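Local coordinates for membrane-associated lipoprotein (Ureaplasma parvum, PDB 3K63) that is of unknown function but is a membrane lipoprotein whose type-17 lipoprotein-associated domain, the part described here, may bind lipid, at residues D15-K20 with I45-K51; L56-N62 with K80-T86. All blocks are in the same frame, centred on the assembly; numbering follows the deposited sequence.

Interaction 1 (D15-K20 with I45-K51); sequences DTFDFK and IEIQQHK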
# COMPACT_ATOMS: atom_id res chain seq x y z
N ASP A 15 5.46 6.81 7.86
CA ASP A 15 6.49 7.80 8.11
C ASP A 15 6.26 8.95 7.13
O ASP A 15 5.67 9.98 7.48
CB ASP A 15 7.88 7.20 7.90
CG ASP A 15 9.00 8.21 8.07
OD1 ASP A 15 8.79 9.24 8.75
OD2 ASP A 15 10.11 7.98 7.53
N THR A 16 6.72 8.75 5.90
CA THR A 16 6.57 9.73 4.84
C THR A 16 5.12 9.97 4.48
O THR A 16 4.73 11.10 4.19
CB THR A 16 7.27 9.28 3.57
OG1 THR A 16 8.57 8.77 3.90
CG2 THR A 16 7.41 10.47 2.60
N PHE A 17 4.32 8.91 4.46
CA PHE A 17 2.91 9.05 4.12
C PHE A 17 2.08 7.90 4.67
O PHE A 17 2.59 6.88 5.13
CB PHE A 17 2.71 9.09 2.61
CG PHE A 17 2.90 7.75 1.93
CD1 PHE A 17 4.16 7.16 1.88
CD2 PHE A 17 1.82 7.07 1.36
CE1 PHE A 17 4.35 5.91 1.27
CE2 PHE A 17 2.00 5.82 0.75
CZ PHE A 17 3.27 5.25 0.70
N ASP A 18 0.78 8.09 4.58
CA ASP A 18 -0.18 7.10 5.00
C ASP A 18 -1.28 7.17 3.95
O ASP A 18 -1.36 8.14 3.18
CB ASP A 18 -0.76 7.43 6.37
CG ASP A 18 0.16 7.02 7.51
OD1 ASP A 18 0.67 5.88 7.48
OD2 ASP A 18 0.36 7.83 8.44
N PHE A 19 -2.10 6.14 3.89
CA PHE A 19 -3.19 6.14 2.93
C PHE A 19 -4.44 5.69 3.66
O PHE A 19 -4.38 5.08 4.73
CB PHE A 19 -2.92 5.19 1.76
CG PHE A 19 -2.84 3.74 2.14
CD1 PHE A 19 -1.60 3.13 2.35
CD2 PHE A 19 -3.99 2.98 2.30
CE1 PHE A 19 -1.51 1.78 2.70
CE2 PHE A 19 -3.93 1.64 2.66
CZ PHE A 19 -2.68 1.03 2.86
N LYS A 20 -5.57 6.03 3.08
CA LYS A 20 -6.83 5.65 3.66
C LYS A 20 -7.64 5.32 2.42
O LYS A 20 -7.54 6.01 1.41
CB LYS A 20 -7.42 6.83 4.44
CG LYS A 20 -8.19 6.39 5.67
CD LYS A 20 -8.65 7.54 6.58
CE LYS A 20 -9.88 8.25 6.02
NZ LYS A 20 -10.30 9.37 6.90
N ILE A 45 -8.36 5.90 -3.17
CA ILE A 45 -7.28 5.91 -2.21
C ILE A 45 -7.01 7.38 -1.90
O ILE A 45 -6.86 8.20 -2.80
CB ILE A 45 -6.00 5.30 -2.80
CG1 ILE A 45 -6.25 3.85 -3.20
CG2 ILE A 45 -4.89 5.38 -1.80
CD1 ILE A 45 -5.19 3.24 -4.13
N GLU A 46 -6.98 7.72 -0.61
CA GLU A 46 -6.71 9.08 -0.19
C GLU A 46 -5.31 9.01 0.41
O GLU A 46 -5.09 8.28 1.37
CB GLU A 46 -7.70 9.50 0.89
CG GLU A 46 -7.57 10.96 1.34
CD GLU A 46 -8.18 11.22 2.72
OE1 GLU A 46 -9.31 10.75 2.97
OE2 GLU A 46 -7.52 11.89 3.56
N ILE A 47 -4.37 9.76 -0.16
CA ILE A 47 -3.00 9.79 0.34
C ILE A 47 -2.79 10.94 1.32
O ILE A 47 -3.24 12.06 1.07
CB ILE A 47 -1.98 9.95 -0.80
CG1 ILE A 47 -2.12 8.81 -1.80
CG2 ILE A 47 -0.58 9.97 -0.24
CD1 ILE A 47 -1.82 7.43 -1.18
N GLN A 48 -2.12 10.66 2.43
CA GLN A 48 -1.82 11.70 3.40
C GLN A 48 -0.32 11.81 3.37
O GLN A 48 0.39 11.16 4.13
CB GLN A 48 -2.26 11.32 4.82
CG GLN A 48 -3.77 11.22 5.06
CD GLN A 48 -4.34 9.87 4.61
OE1 GLN A 48 -3.84 8.81 5.01
NE2 GLN A 48 -5.40 9.91 3.80
N GLN A 49 0.19 12.62 2.45
CA GLN A 49 1.63 12.78 2.36
C GLN A 49 2.04 13.75 3.46
O GLN A 49 1.69 14.93 3.43
CB GLN A 49 2.04 13.33 0.99
CG GLN A 49 3.53 13.25 0.78
CD GLN A 49 3.94 13.60 -0.63
OE1 GLN A 49 3.17 13.41 -1.57
NE2 GLN A 49 5.16 14.11 -0.79
N HIS A 50 2.77 13.23 4.44
CA HIS A 50 3.22 14.01 5.57
C HIS A 50 4.51 14.77 5.31
O HIS A 50 4.67 15.89 5.78
CB HIS A 50 3.45 13.10 6.77
CG HIS A 50 2.29 12.21 7.07
ND1 HIS A 50 2.45 10.92 7.52
CD2 HIS A 50 0.96 12.42 6.98
CE1 HIS A 50 1.25 10.37 7.70
NE2 HIS A 50 0.33 11.26 7.38
N LYS A 51 5.42 14.17 4.56
CA LYS A 51 6.70 14.81 4.30
C LYS A 51 7.09 14.89 2.82
O LYS A 51 6.55 14.17 1.98
CB LYS A 51 7.79 14.10 5.11
CG LYS A 51 7.28 13.70 6.48
CD LYS A 51 8.37 13.52 7.53
CE LYS A 51 9.22 12.27 7.29
NZ LYS A 51 10.15 12.05 8.43
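Asp18 and Gln48 face each other at a hydrogen-bonded position of a two-stranded antiparallel sheet, exchanging a pair of backbone bonds. Gln48 N reaches Asp18 O at 2.7 Å and almost straight; the return bond from Asp18 N to Gln48 O is longer, 3.1 Å. Lys20 and Glu46 repeat the pattern two residues on. Between them Phe19 and Ile47 form a non-hydrogen-bonded pair, Phe19 CB to Ile47 CD1 3.9 Å; Phe17, paired with Gln49, reaches diagonally to Ile47, CD2 of its ring to Ile47 CG2 4.1 Å. The Phe17 CG sits between the backbone N and the carbonyl carbon (chi1 73°), which lifts the ring off the strand pair toward Ile58 and Ile60 of strand 56-64. Phenylalanine rings and the branched Ile47 suit this largely apolar face, and Gln49, the polar exception, bonds Leu56 O through NE2, whereas Asp18, Lys20, Glu46 and Gln48 lie on the polar one. There the Gln48 chain, bent at chi2 (82°), brings its amide NE2 back to Glu46 OE2 in a weak bond.

Past the paired strands the chain turns, and Thr16 O accepts both His50 N (2.9 Å) and Lys51 N (3.2 Å). The His50 imidazole lies with one face over Phe17 CA in a CH-pi contact, and its ND1 gives a weak bond to Asp15 O at the ring edge. Further out, Lys51 NZ meets Asp15 OD1 on the syn side at 3.1 Å, closing the open end with a salt bridge. In the second shell, Tyr29 OH bonds Asp18 OD1, and Arg12 N bonds Thr16 OG1.

Backbone bonds and apolar contacts therefore join the strands, while the one salt bridge across them lies among exposed residues, where water would probably weaken its pull.

Interaction 2 (L56-N62 with K80-T86); sequences LDIKIIN and KLSLMLT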
# COMPACT_ATOMS: atom_id res chain seq x y z
N LEU A 56 8.22 15.97 -3.68
CA LEU A 56 7.70 14.73 -4.22
C LEU A 56 6.19 14.50 -4.20
O LEU A 56 5.47 15.06 -3.36
CB LEU A 56 8.39 13.59 -3.46
CG LEU A 56 7.82 12.20 -3.33
CD1 LEU A 56 8.38 11.38 -4.45
CD2 LEU A 56 8.21 11.60 -1.98
N ASP A 57 5.70 13.71 -5.15
CA ASP A 57 4.29 13.34 -5.14
C ASP A 57 4.27 11.83 -5.09
O ASP A 57 4.91 11.15 -5.90
CB ASP A 57 3.52 13.77 -6.37
CG ASP A 57 2.05 13.38 -6.27
OD1 ASP A 57 1.45 13.70 -5.22
OD2 ASP A 57 1.49 12.75 -7.21
N ILE A 58 3.52 11.30 -4.13
CA ILE A 58 3.40 9.86 -3.94
C ILE A 58 1.99 9.38 -4.20
O ILE A 58 1.05 9.82 -3.55
CB ILE A 58 3.71 9.45 -2.51
CG1 ILE A 58 5.15 9.80 -2.12
CG2 ILE A 58 3.44 7.97 -2.36
CD1 ILE A 58 5.45 9.49 -0.63
N LYS A 59 1.86 8.44 -5.14
CA LYS A 59 0.56 7.84 -5.46
C LYS A 59 0.68 6.34 -5.38
O LYS A 59 1.70 5.77 -5.77
CB LYS A 59 0.14 8.16 -6.89
CG LYS A 59 -0.38 9.58 -7.14
CD LYS A 59 -1.62 9.90 -6.32
CE LYS A 59 -2.24 11.23 -6.77
NZ LYS A 59 -1.30 12.39 -6.73
N ILE A 60 -0.34 5.67 -4.86
CA ILE A 60 -0.31 4.22 -4.83
C ILE A 60 -1.21 3.90 -6.02
O ILE A 60 -2.40 4.19 -6.00
CB ILE A 60 -0.94 3.67 -3.56
CG1 ILE A 60 -0.02 3.96 -2.37
CG2 ILE A 60 -1.22 2.18 -3.71
CD1 ILE A 60 -0.65 3.68 -0.99
N ILE A 61 -0.66 3.34 -7.08
CA ILE A 61 -1.50 3.05 -8.24
C ILE A 61 -2.09 1.62 -8.22
O ILE A 61 -3.13 1.37 -8.86
CB ILE A 61 -0.73 3.35 -9.57
CG1 ILE A 61 0.43 2.37 -9.76
CG2 ILE A 61 -0.18 4.76 -9.52
CD1 ILE A 61 1.23 2.63 -11.07
N ASN A 62 -1.44 0.72 -7.48
CA ASN A 62 -1.90 -0.68 -7.35
C ASN A 62 -1.47 -1.34 -6.07
O ASN A 62 -0.39 -1.06 -5.55
CB ASN A 62 -1.39 -1.56 -8.49
CG ASN A 62 -1.96 -1.18 -9.83
OD1 ASN A 62 -1.29 -0.53 -10.63
ND2 ASN A 62 -3.21 -1.56 -10.08
N LYS A 80 2.12 -5.47 -1.41
CA LYS A 80 3.16 -4.91 -2.25
C LYS A 80 2.50 -3.66 -2.83
O LYS A 80 1.52 -3.75 -3.58
CB LYS A 80 3.51 -5.91 -3.34
CG LYS A 80 4.71 -5.53 -4.20
CD LYS A 80 5.17 -6.64 -5.19
CE LYS A 80 5.86 -7.78 -4.44
NZ LYS A 80 6.39 -8.85 -5.36
N LEU A 81 3.00 -2.50 -2.45
CA LEU A 81 2.45 -1.23 -2.93
C LEU A 81 3.15 -0.75 -4.19
O LEU A 81 4.35 -0.47 -4.19
CB LEU A 81 2.58 -0.16 -1.86
CG LEU A 81 1.43 0.02 -0.87
CD1 LEU A 81 1.28 -1.23 -0.04
CD2 LEU A 81 1.70 1.25 0.01
N SER A 82 2.41 -0.66 -5.28
CA SER A 82 2.98 -0.20 -6.52
C SER A 82 2.82 1.32 -6.48
O SER A 82 1.70 1.82 -6.48
CB SER A 82 2.22 -0.81 -7.70
OG SER A 82 2.81 -0.48 -8.93
N LEU A 83 3.95 2.04 -6.44
CA LEU A 83 3.94 3.49 -6.35
C LEU A 83 4.34 4.27 -7.58
O LEU A 83 5.11 3.80 -8.42
CB LEU A 83 4.87 3.92 -5.23
CG LEU A 83 4.70 3.26 -3.87
CD1 LEU A 83 5.94 3.55 -3.02
CD2 LEU A 83 3.44 3.78 -3.22
N MSE A 84 3.80 5.47 -7.68
CA MSE A 84 4.17 6.36 -8.77
C MSE A 84 4.73 7.57 -8.03
O MSE A 84 4.04 8.19 -7.23
CB MSE A 84 2.96 6.78 -9.59
CG MSE A 84 3.33 7.68 -10.74
SE MSE A 84 1.88 8.10 -11.92
CE MSE A 84 0.82 9.11 -10.65
N LEU A 85 6.00 7.88 -8.28
CA LEU A 85 6.66 9.00 -7.62
C LEU A 85 6.99 10.10 -8.63
O LEU A 85 7.74 9.87 -9.58
CB LEU A 85 7.94 8.51 -6.94
CG LEU A 85 7.77 7.29 -6.03
CD1 LEU A 85 9.12 6.77 -5.58
CD2 LEU A 85 6.91 7.66 -4.84
N THR A 86 6.43 11.28 -8.42
CA THR A 86 6.71 12.39 -9.33
C THR A 86 7.70 13.37 -8.73
O THR A 86 7.53 13.85 -7.61
CB THR A 86 5.44 13.16 -9.70
OG1 THR A 86 4.50 12.28 -10.31
CG2 THR A 86 5.77 14.27 -10.67
O HOH W 1 3.09 10.68 -8.52
O HOH W 2 1.66 -1.21 -11.34
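Ile60 and Leu83 meet across two neighbouring strands, the outer 56-64 and the central 79-87, of a three-stranded antiparallel sheet, interrupted by a classic beta bulge at Ile61 and Asn62. The tight side is aliphatic: Ile60 CG1 lies 3.6 Å from Leu83 CD2, and Ile60 CD1 reaches Leu81 CD2 at 3.5 Å. Farther along, Ile58 and Leu85 run side by side, pointing the same way, and Leu56 CD1 closes on Leu85 CB. Isoleucine and leucine, bulky and apolar, suit this buried face, which Phe17 and Phe19 of strand 17-21 cover at Ile58 and Ile60, while Phe4 of helix 4-7 reaches Leu56 and Leu85.

The other face is looser and more polar. Lys59 and selenomethionine Met84 lie alongside each other, CG to CE at 3.7 Å, so that the lysine offers its hydrocarbon stem. Its chain, bent at chi2 (-60°) and chi4, carries NZ back along its own strand to a salt bridge with Asp57 OD2 at 2.9 Å. Water 1 links Asp57 OD2, Met84 O and Thr86 OG1.

At the bulge, two successive residues face Ser82: Ile61 N bonds Ser82 O at 2.9 Å, and Asn62 N adds a weak bond to that oxygen. The extra residue turns Ile61 CG2 onto Met84 CB (3.7 Å). Asn62 ND2 bonds Tyr41 OH, and water 2 lies 3.1 Å from Asn62 OD1 and 2.8 Å from Ser82 OG.

Overall arrangement
Interactions 1 and 2 are both antiparallel strand pairs, but they belong to separate sheets that pack through their apolar faces. Strand 45-49 is followed in the chain by strand 56-64, and Gln49 bridges the two sheets, its NE2 probably bonded to Leu56 O. Phe19 CD1 touches Ile60 CD1 at 3.5 Å, placing the aromatic side of interaction 1 against the aliphatic side of interaction 2. The 15-20/45-51 pair is the more exposed of the two, ending in a histidine and a cross-strand salt bridge; the 56-62/80-86 pair has six buried residues, is extended by strand 93-100 beside strand 79-87, and keeps its salt bridge within one strand.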